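Local atomic coordinates of putative RnfG subunit of electron transport complex (Thermotoga maritima, PDB entry 3DCZ), a protein that is probably a subunit of a membrane-bound complex that couples electron transfer to the movement of ions across the membrane, with FMN as cofactor. Residues 48-53 / 74-79; 66-71 / 88-93; 100-105 / 193-198. All coordinates share one frame; numbering follows the deposited sequence.

Contact 1: 48-53 / 74-79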
loop_
_atom_site.group_PDB
_atom_site.type_symbol
_atom_site.label_atom_id
_atom_site.label_comp_id
_atom_site.label_asym_id
_atom_site.label_seq_id
_atom_site.Cartn_x
_atom_site.Cartn_y
_atom_site.Cartn_z
ATOM N N GLU A 48 -7.334 -11.724 11.006
ATOM C CA GLU A 48 -7.139 -11.471 12.435
ATOM C C GLU A 48 -6.150 -12.463 13.044
ATOM O O GLU A 48 -5.227 -12.058 13.762
ATOM C CB GLU A 48 -8.471 -11.574 13.197
ATOM C CG GLU A 48 -9.474 -10.479 12.912
ATOM C CD GLU A 48 -10.925 -10.882 13.240
ATOM O OE1 GLU A 48 -11.151 -11.953 13.867
ATOM O OE2 GLU A 48 -11.848 -10.130 12.858
ATOM N N GLU A 49 -6.328 -13.744 12.731
ATOM C CA GLU A 49 -5.479 -14.786 13.298
ATOM C C GLU A 49 -4.029 -14.627 12.844
ATOM O O GLU A 49 -3.097 -14.732 13.657
ATOM C CB GLU A 49 -6.024 -16.167 12.949
ATOM C CG GLU A 49 -7.310 -16.490 13.723
ATOM C CD GLU A 49 -8.022 -17.737 13.234
ATOM O OE1 GLU A 49 -7.533 -18.387 12.285
ATOM O OE2 GLU A 49 -9.080 -18.066 13.808
ATOM N N ILE A 50 -3.840 -14.351 11.557
ATOM C CA ILE A 50 -2.496 -14.175 11.010
ATOM C C ILE A 50 -1.815 -12.948 11.616
ATOM O O ILE A 50 -0.638 -12.965 11.987
ATOM C CB ILE A 50 -2.522 -14.132 9.459
ATOM C CG1 ILE A 50 -2.828 -15.524 8.881
ATOM C CG2 ILE A 50 -1.201 -13.575 8.897
ATOM C CD1 ILE A 50 -3.138 -15.450 7.396
ATOM N N VAL A 51 -2.538 -11.849 11.710
ATOM C CA VAL A 51 -1.964 -10.652 12.297
ATOM C C VAL A 51 -1.569 -10.892 13.762
ATOM O O VAL A 51 -0.453 -10.517 14.183
ATOM C CB VAL A 51 -2.958 -9.466 12.189
ATOM C CG1 VAL A 51 -2.477 -8.319 13.018
ATOM C CG2 VAL A 51 -3.139 -9.057 10.699
ATOM N N LYS A 52 -2.452 -11.519 14.539
ATOM C CA LYS A 52 -2.153 -11.805 15.951
ATOM C C LYS A 52 -0.963 -12.760 16.102
ATOM O O LYS A 52 -0.074 -12.540 16.919
ATOM C CB LYS A 52 -3.405 -12.309 16.672
ATOM C CG LYS A 52 -4.335 -11.145 17.104
ATOM C CD LYS A 52 -5.761 -11.583 17.350
ATOM C CE LYS A 52 -6.621 -10.451 17.920
ATOM N NZ LYS A 52 -6.564 -10.392 19.407
ATOM N N LYS A 53 -0.933 -13.812 15.302
ATOM C CA LYS A 53 0.171 -14.784 15.330
ATOM C C LYS A 53 1.514 -14.174 14.882
ATOM O O LYS A 53 2.565 -14.492 15.411
ATOM C CB LYS A 53 -0.179 -15.983 14.443
ATOM C CG LYS A 53 0.878 -17.079 14.380
ATOM C CD LYS A 53 0.437 -18.197 13.416
ATOM C CE LYS A 53 1.440 -19.350 13.374
ATOM N NZ LYS A 53 1.010 -20.443 12.435
ATOM N N TYR A 74 3.487 -8.822 7.038
ATOM C CA TYR A 74 2.403 -9.790 7.147
ATOM C C TYR A 74 2.210 -10.474 5.798
ATOM O O TYR A 74 2.110 -9.798 4.765
ATOM C CB TYR A 74 1.091 -9.097 7.524
ATOM C CG TYR A 74 1.165 -8.393 8.849
ATOM C CD1 TYR A 74 1.096 -9.094 10.044
ATOM C CD2 TYR A 74 1.306 -7.022 8.907
ATOM C CE1 TYR A 74 1.149 -8.430 11.280
ATOM C CE2 TYR A 74 1.373 -6.349 10.124
ATOM C CZ TYR A 74 1.285 -7.049 11.313
ATOM O OH TYR A 74 1.365 -6.421 12.570
ATOM N N GLU A 75 2.157 -11.804 5.818
ATOM C CA GLU A 75 2.017 -12.613 4.618
ATOM C C GLU A 75 0.689 -13.323 4.578
ATOM O O GLU A 75 0.219 -13.827 5.610
ATOM C CB GLU A 75 3.058 -13.695 4.625
ATOM C CG GLU A 75 4.489 -13.185 4.629
ATOM C CD GLU A 75 5.477 -14.319 4.507
ATOM O OE1 GLU A 75 5.731 -14.734 3.364
ATOM O OE2 GLU A 75 5.967 -14.824 5.526
ATOM N N PHE A 76 0.110 -13.382 3.388
ATOM C CA PHE A 76 -1.187 -14.024 3.190
ATOM C C PHE A 76 -1.166 -14.759 1.863
ATOM O O PHE A 76 -0.294 -14.523 1.017
ATOM C CB PHE A 76 -2.340 -13.003 3.198
ATOM C CG PHE A 76 -2.351 -12.103 4.385
ATOM C CD1 PHE A 76 -1.600 -10.936 4.385
ATOM C CD2 PHE A 76 -3.081 -12.423 5.515
ATOM C CE1 PHE A 76 -1.593 -10.087 5.500
ATOM C CE2 PHE A 76 -3.063 -11.589 6.639
ATOM C CZ PHE A 76 -2.318 -10.424 6.623
ATOM N N VAL A 77 -2.134 -15.659 1.720
ATOM C CA VAL A 77 -2.463 -16.302 0.443
ATOM C C VAL A 77 -3.916 -15.973 0.137
ATOM O O VAL A 77 -4.821 -16.240 0.950
ATOM C CB VAL A 77 -2.252 -17.836 0.479
ATOM C CG1 VAL A 77 -2.590 -18.447 -0.906
ATOM C CG2 VAL A 77 -0.810 -18.164 0.879
ATOM N N THR A 78 -4.147 -15.403 -1.025
ATOM C CA THR A 78 -5.526 -15.019 -1.400
ATOM C C THR A 78 -6.373 -16.260 -1.697
ATOM O O THR A 78 -5.843 -17.375 -1.866
ATOM C CB THR A 78 -5.547 -14.084 -2.614
ATOM O OG1 THR A 78 -5.172 -14.830 -3.774
ATOM C CG2 THR A 78 -4.634 -12.840 -2.411
ATOM N N LYS A 79 -7.698 -16.088 -1.766
ATOM C CA LYS A 79 -8.580 -17.216 -2.017
ATOM C C LYS A 79 -8.310 -17.858 -3.369
ATOM O O LYS A 79 -8.597 -19.039 -3.542
ATOM C CB LYS A 79 -10.058 -16.800 -1.893
ATOM C CG LYS A 79 -10.486 -16.507 -0.488
ATOM C CD LYS A 79 -11.811 -15.754 -0.459
ATOM C CE LYS A 79 -12.212 -15.362 0.947
ATOM N NZ LYS A 79 -13.372 -14.391 0.910
#
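The ring of Phe76 is met by two neighbouring residues of the helix, and from different directions. Val51 sends CG2 to the ring edge near the ring plane, 4.4 Å from Phe76 CZ, while Ile50 comes in obliquely, its CG2 lying 3.5 Å from Phe76 CE2. The Tyr74 ring takes its helix neighbour at the edge as well: Val51 O lies near the ring plane, 3.9 Å from Tyr74 CE1, and Val51 CG1 approaches the same ring carbon at 4.0 Å.

Ile50 uses both branches. Its CG2 stands opposite the backbone N and also reaches the strand backbone, 3.6 Å from Glu75 O; the other branch, with CG1 beside the backbone N (chi1 -71°), carries CD1 to 3.6 Å from Phe76 CD2. Ile50 thus touches CD2, CE2 and CZ of the ring. Phe76 does not start out toward the helix, but with CG beside its own backbone N (chi1 -52°) the ring leans over to it. With an alanine here, both branches of Ile50 and CG2 of Val51 would probably lose their ring partner, opening a gap between helix and strand. No hydrogen bond joins the two segments; the contact rests mainly on apolar side chains, an example of a helix packed against a sheet.

Helix 48-53 and strand 74-77 run roughly antiparallel, their axes at 150° and 8.8 Å apart at the closest. Helix 22-31 closes in on the same region: its Ile28 touches both Val51 and Tyr74, and the Tyr74 hydroxyl is hydrogen-bonded to Gly55 O, just past the end of helix 44-54, and to Lys24. Leu32 and Val42 from loops and Val86 of the adjacent strand 83-90 also pack on Phe76, near the C-terminal end of strand 67-77.

Contact 2: 66-71 / 88-93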
loop_
_atom_site.group_PDB
_atom_site.type_symbol
_atom_site.label_atom_id
_atom_site.label_comp_id
_atom_site.label_asym_id
_atom_site.label_seq_id
_atom_site.Cartn_x
_atom_site.Cartn_y
_atom_site.Cartn_z
ATOM N N GLU A 66 14.654 8.623 2.538
ATOM C CA GLU A 66 13.417 9.311 2.241
ATOM C C GLU A 66 12.232 8.844 3.073
ATOM O O GLU A 66 11.135 9.363 2.932
ATOM C CB GLU A 66 13.069 9.098 0.761
ATOM C CG GLU A 66 14.192 9.503 -0.179
ATOM C CD GLU A 66 13.847 10.725 -0.937
ATOM O OE1 GLU A 66 13.054 10.592 -1.893
ATOM O OE2 GLU A 66 14.356 11.800 -0.581
ATOM N N GLY A 67 12.434 7.836 3.930
ATOM C CA GLY A 67 11.338 7.371 4.763
ATOM C C GLY A 67 11.690 6.059 5.442
ATOM O O GLY A 67 12.852 5.637 5.443
ATOM N N VAL A 68 10.656 5.434 5.995
ATOM C CA VAL A 68 10.829 4.254 6.838
ATOM C C VAL A 68 9.778 3.201 6.475
ATOM O O VAL A 68 8.609 3.510 6.306
ATOM C CB VAL A 68 10.673 4.628 8.347
ATOM C CG1 VAL A 68 10.912 3.363 9.222
ATOM C CG2 VAL A 68 11.613 5.745 8.762
ATOM N N VAL A 69 10.233 1.960 6.338
ATOM C CA VAL A 69 9.355 0.814 6.164
ATOM C C VAL A 69 9.194 0.090 7.490
ATOM O O VAL A 69 10.171 -0.163 8.204
ATOM C CB VAL A 69 9.902 -0.123 5.076
ATOM C CG1 VAL A 69 9.086 -1.420 5.011
ATOM C CG2 VAL A 69 9.923 0.625 3.697
ATOM N N LEU A 70 7.929 -0.139 7.823
ATOM C CA LEU A 70 7.514 -0.649 9.116
ATOM C C LEU A 70 6.937 -2.036 8.995
ATOM O O LEU A 70 6.171 -2.327 8.076
ATOM C CB LEU A 70 6.482 0.298 9.688
ATOM C CG LEU A 70 6.924 1.743 9.851
ATOM C CD1 LEU A 70 5.723 2.662 10.143
ATOM C CD2 LEU A 70 7.914 1.845 11.008
ATOM N N GLY A 71 7.293 -2.897 9.935
ATOM C CA GLY A 71 6.790 -4.276 9.931
ATOM C C GLY A 71 5.975 -4.546 11.181
ATOM O O GLY A 71 5.610 -3.635 11.918
ATOM N N SER A 88 3.694 -1.503 6.307
ATOM C CA SER A 88 3.394 -0.127 6.620
ATOM C C SER A 88 4.606 0.745 6.256
ATOM O O SER A 88 5.737 0.268 6.087
ATOM C CB SER A 88 3.085 -0.048 8.118
ATOM O OG SER A 88 1.797 -0.621 8.363
ATOM N N GLY A 89 4.373 2.045 6.204
ATOM C CA GLY A 89 5.429 2.956 5.900
ATOM C C GLY A 89 5.174 4.373 6.338
ATOM O O GLY A 89 4.038 4.762 6.671
ATOM N N TYR A 90 6.262 5.115 6.360
ATOM C CA TYR A 90 6.295 6.499 6.785
ATOM C C TYR A 90 7.171 7.321 5.833
ATOM O O TYR A 90 8.207 6.855 5.390
ATOM C CB TYR A 90 6.931 6.592 8.180
ATOM C CG TYR A 90 7.246 8.005 8.630
ATOM C CD1 TYR A 90 6.270 8.833 9.191
ATOM C CD2 TYR A 90 8.525 8.537 8.439
ATOM C CE1 TYR A 90 6.595 10.127 9.569
ATOM C CE2 TYR A 90 8.840 9.813 8.824
ATOM C CZ TYR A 90 7.880 10.603 9.372
ATOM O OH TYR A 90 8.282 11.890 9.717
ATOM N N ALA A 91 6.792 8.560 5.580
ATOM C CA ALA A 91 7.667 9.535 4.958
ATOM C C ALA A 91 7.474 10.875 5.638
ATOM O O ALA A 91 6.384 11.176 6.111
ATOM C CB ALA A 91 7.387 9.644 3.427
ATOM N N PRO A 92 8.548 11.669 5.705
ATOM C CA PRO A 92 8.400 13.050 6.239
ATOM C C PRO A 92 7.293 13.825 5.489
ATOM O O PRO A 92 7.163 13.706 4.289
ATOM C CB PRO A 92 9.774 13.670 6.019
ATOM C CG PRO A 92 10.729 12.540 5.848
ATOM C CD PRO A 92 9.926 11.363 5.297
ATOM N N GLY A 93 6.471 14.579 6.208
ATOM C CA GLY A 93 5.230 15.141 5.647
ATOM C C GLY A 93 4.074 14.497 6.402
ATOM O O GLY A 93 2.974 15.041 6.458
#
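Val68 O takes one hydrogen bond, from Tyr90 N at 2.8 Å and in the plane of the carbonyl, and a bent, weaker CA-H...O contact from Gly89, whose CA lies 3.3 Å from Val68 O. The return bond, from Val68 N to Tyr90 O at 2.9 Å, makes this a hydrogen-bonded pair. Two residues on, Leu70 and Ser88 repeat the exchange less evenly. Leu70 N gives a nearly straight bond to Ser88 O (171° at the hydrogen), although the donor stands well above the carbonyl plane, whereas Ser88 N to Leu70 O is longer, at 3.2 Å.

Between these pairs sits the non-hydrogen-bonded couple Val69 and Gly89. The whole is a textbook antiparallel pairing, the open end of the beta hairpin formed by strands 67-77 and 83-90 within a five-stranded antiparallel sheet. Val68, Leu70, Tyr90 and Ser88 share one face. There Val68 CG2 leans obliquely on the Tyr90 ring, and Leu70 CB meets Ser88 CB at 3.8 Å; Val60 and Thr99, from the strands beyond, continue this surface. Val69 points to the other face and packs on Leu197 and Tyr201 of helix 188-206.

At the end of the pairing the backbones come close: Gly67 CA lies 3.2 Å from Tyr90 O, where a side chain on the glycine would collide with that oxygen. Just beyond, the Pro92 ring brings CD to 3.3 Å from Glu66 O, as strand 83-90 gives way to loop.

Contact 3: 100-105 / 193-198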
loop_
_atom_site.group_PDB
_atom_site.type_symbol
_atom_site.label_atom_id
_atom_site.label_comp_id
_atom_site.label_asym_id
_atom_site.label_seq_id
_atom_site.Cartn_x
_atom_site.Cartn_y
_atom_site.Cartn_z
ATOM N N VAL A 100 1.129 4.738 6.638
ATOM C CA VAL A 100 0.464 4.260 5.429
ATOM C C VAL A 100 0.544 2.707 5.419
ATOM O O VAL A 100 1.659 2.163 5.493
ATOM C CB VAL A 100 1.174 4.746 4.136
ATOM C CG1 VAL A 100 0.388 4.259 2.898
ATOM C CG2 VAL A 100 1.318 6.269 4.122
ATOM N N VAL A 101 -0.606 2.027 5.319
ATOM C CA VAL A 101 -0.679 0.550 5.261
ATOM C C VAL A 101 -0.972 0.216 3.801
ATOM O O VAL A 101 -1.758 0.908 3.145
ATOM C CB VAL A 101 -1.821 -0.004 6.186
ATOM C CG1 VAL A 101 -1.912 -1.517 6.061
ATOM C CG2 VAL A 101 -1.548 0.465 7.658
ATOM N N ALA A 102 -0.324 -0.793 3.268
ATOM C CA ALA A 102 -0.519 -1.167 1.872
ATOM C C ALA A 102 -0.387 -2.657 1.686
ATOM O O ALA A 102 0.338 -3.305 2.422
ATOM C CB ALA A 102 0.445 -0.422 0.955
ATOM N N CYS A 103 -1.086 -3.168 0.683
ATOM C CA CYS A 103 -1.065 -4.571 0.313
ATOM C C CYS A 103 -0.542 -4.673 -1.124
ATOM O O CYS A 103 -1.044 -4.026 -2.047
ATOM C CB CYS A 103 -2.482 -5.194 0.358
ATOM S SG CYS A 103 -2.507 -6.875 -0.328
ATOM N N PHE A 104 0.496 -5.494 -1.289
ATOM C CA PHE A 104 1.090 -5.800 -2.572
ATOM C C PHE A 104 0.856 -7.279 -2.832
ATOM O O PHE A 104 0.975 -8.104 -1.941
ATOM C CB PHE A 104 2.601 -5.541 -2.570
ATOM C CG PHE A 104 2.959 -4.098 -2.401
ATOM C CD1 PHE A 104 3.037 -3.503 -1.138
ATOM C CD2 PHE A 104 3.254 -3.323 -3.510
ATOM C CE1 PHE A 104 3.326 -2.139 -0.995
ATOM C CE2 PHE A 104 3.609 -1.956 -3.353
ATOM C CZ PHE A 104 3.632 -1.374 -2.079
ATOM N N ILE A 105 0.568 -7.606 -4.068
ATOM C CA ILE A 105 0.353 -8.988 -4.465
ATOM C C ILE A 105 1.402 -9.384 -5.484
ATOM O O ILE A 105 1.626 -8.706 -6.485
ATOM C CB ILE A 105 -1.067 -9.199 -4.998
ATOM C CG1 ILE A 105 -2.058 -8.910 -3.855
ATOM C CG2 ILE A 105 -1.250 -10.625 -5.568
ATOM C CD1 ILE A 105 -3.500 -8.772 -4.276
ATOM N N THR A 193 5.689 8.422 -1.662
ATOM C CA THR A 193 7.057 8.090 -1.254
ATOM C C THR A 193 7.070 6.839 -0.389
ATOM O O THR A 193 7.863 5.909 -0.624
ATOM C CB THR A 193 7.702 9.273 -0.525
ATOM O OG1 THR A 193 7.868 10.360 -1.461
ATOM C CG2 THR A 193 9.079 8.908 0.031
ATOM N N ALA A 194 6.205 6.818 0.623
ATOM C CA ALA A 194 6.050 5.642 1.490
ATOM C C ALA A 194 5.772 4.354 0.679
ATOM O O ALA A 194 6.409 3.305 0.874
ATOM C CB ALA A 194 4.943 5.895 2.525
ATOM N N LEU A 195 4.840 4.451 -0.256
ATOM C CA LEU A 195 4.473 3.318 -1.122
ATOM C C LEU A 195 5.685 2.842 -1.943
ATOM O O LEU A 195 5.963 1.641 -2.040
ATOM C CB LEU A 195 3.308 3.720 -2.040
ATOM C CG LEU A 195 1.980 3.846 -1.299
ATOM C CD1 LEU A 195 0.924 4.441 -2.248
ATOM C CD2 LEU A 195 1.509 2.477 -0.705
ATOM N N ASN A 196 6.418 3.794 -2.514
ATOM C CA ASN A 196 7.590 3.461 -3.274
ATOM C C ASN A 196 8.656 2.759 -2.419
ATOM O O ASN A 196 9.341 1.848 -2.867
ATOM C CB ASN A 196 8.175 4.712 -3.911
ATOM C CG ASN A 196 7.440 5.153 -5.157
ATOM O OD1 ASN A 196 6.871 4.320 -5.888
ATOM N ND2 ASN A 196 7.499 6.447 -5.441
ATOM N N LEU A 197 8.824 3.202 -1.177
ATOM C CA LEU A 197 9.763 2.544 -0.284
ATOM C C LEU A 197 9.356 1.131 0.083
ATOM O O LEU A 197 10.206 0.230 0.184
ATOM C CB LEU A 197 9.990 3.391 0.976
ATOM C CG LEU A 197 10.727 4.714 0.760
ATOM C CD1 LEU A 197 10.764 5.476 2.081
ATOM C CD2 LEU A 197 12.102 4.413 0.205
HETATM N N MSE A 198 8.066 0.930 0.346
HETATM C CA MSE A 198 7.574 -0.397 0.670
HETATM C C MSE A 198 7.822 -1.362 -0.493
HETATM O O MSE A 198 8.225 -2.499 -0.299
HETATM C CB MSE A 198 6.081 -0.317 1.027
HETATM C CG MSE A 198 5.841 0.127 2.443
HETATM SE SE MSE A 198 3.877 0.173 2.774
HETATM C CE MSE A 198 4.067 1.827 2.484
#
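Ala102 offers the helix nothing but a methyl group, and two side chains close on it: Leu195 CD2 at 3.5 Å from Ala102 CB, and the selenium of Met198, a selenomethionine, with SE 3.9 Å from the same carbon. The residues two places before and after it on the strand complete the first shell. Val100 divides its branches, CG2 meeting Ala194 CB at 4.0 Å and CG1 meeting Leu195 CD2 at 4.2 Å, with the valine and leucine side chains crossing at about a right angle. Phe104 lies across the stem of Met198, its CE1 3.9 Å from Met198 CB, and its CZ comes to 3.8 Å from Leu195 O. Both approaches to the ring are oblique.

The extended chain of Met198 (chi2 180°) carries SE toward the strand, and the turn at chi3 (-99°) directs CE toward Val100 O, 3.9 Å away. Its base therefore meets Phe104 while its tip reaches Val100, with Ala102 between them. Here the small Ala102 lets Leu195 and Met198 come in between Val100 and Phe104, in a helix packed on one face of a beta sheet. The segment axes are 9.2 Å apart and inclined at 46°.

Farther out, Leu87 of strand 83-90 touches both Phe104 and Met198, while Leu153 packs on Leu195 and gives its backbone N-H to Asn196 OD1. Both segments belong to the FMN-binding domain. Val101 and Cys103 point away from helix 188-206 and pack against helix 22-31, so strand 98-107, flanked in the sheet by strands 83-90 and 110-120, is sandwiched between the two helices.

One antiparallel sheet joins all three contacts. Contacts 1 and 2 use different ends of the long strand 67-77, their centres about 22 Å apart, with the corner at Gly71 between the two regions. Contacts 2 and 3 are close neighbours, about 9 Å between centres, and touch directly: Gly89 N probably bonds to Val100 O at 2.8 Å, Gly67 packs on Leu197, and Glu66 on Thr193. Contact 1 stands about 17 Å from contact 3, centre to centre. Thr185, the predicted attachment point of FMN, falls in an unmodelled stretch shortly before helix 188-206; contact 3 lies on the helix that follows this predicted site, and no flavin is present in the structure.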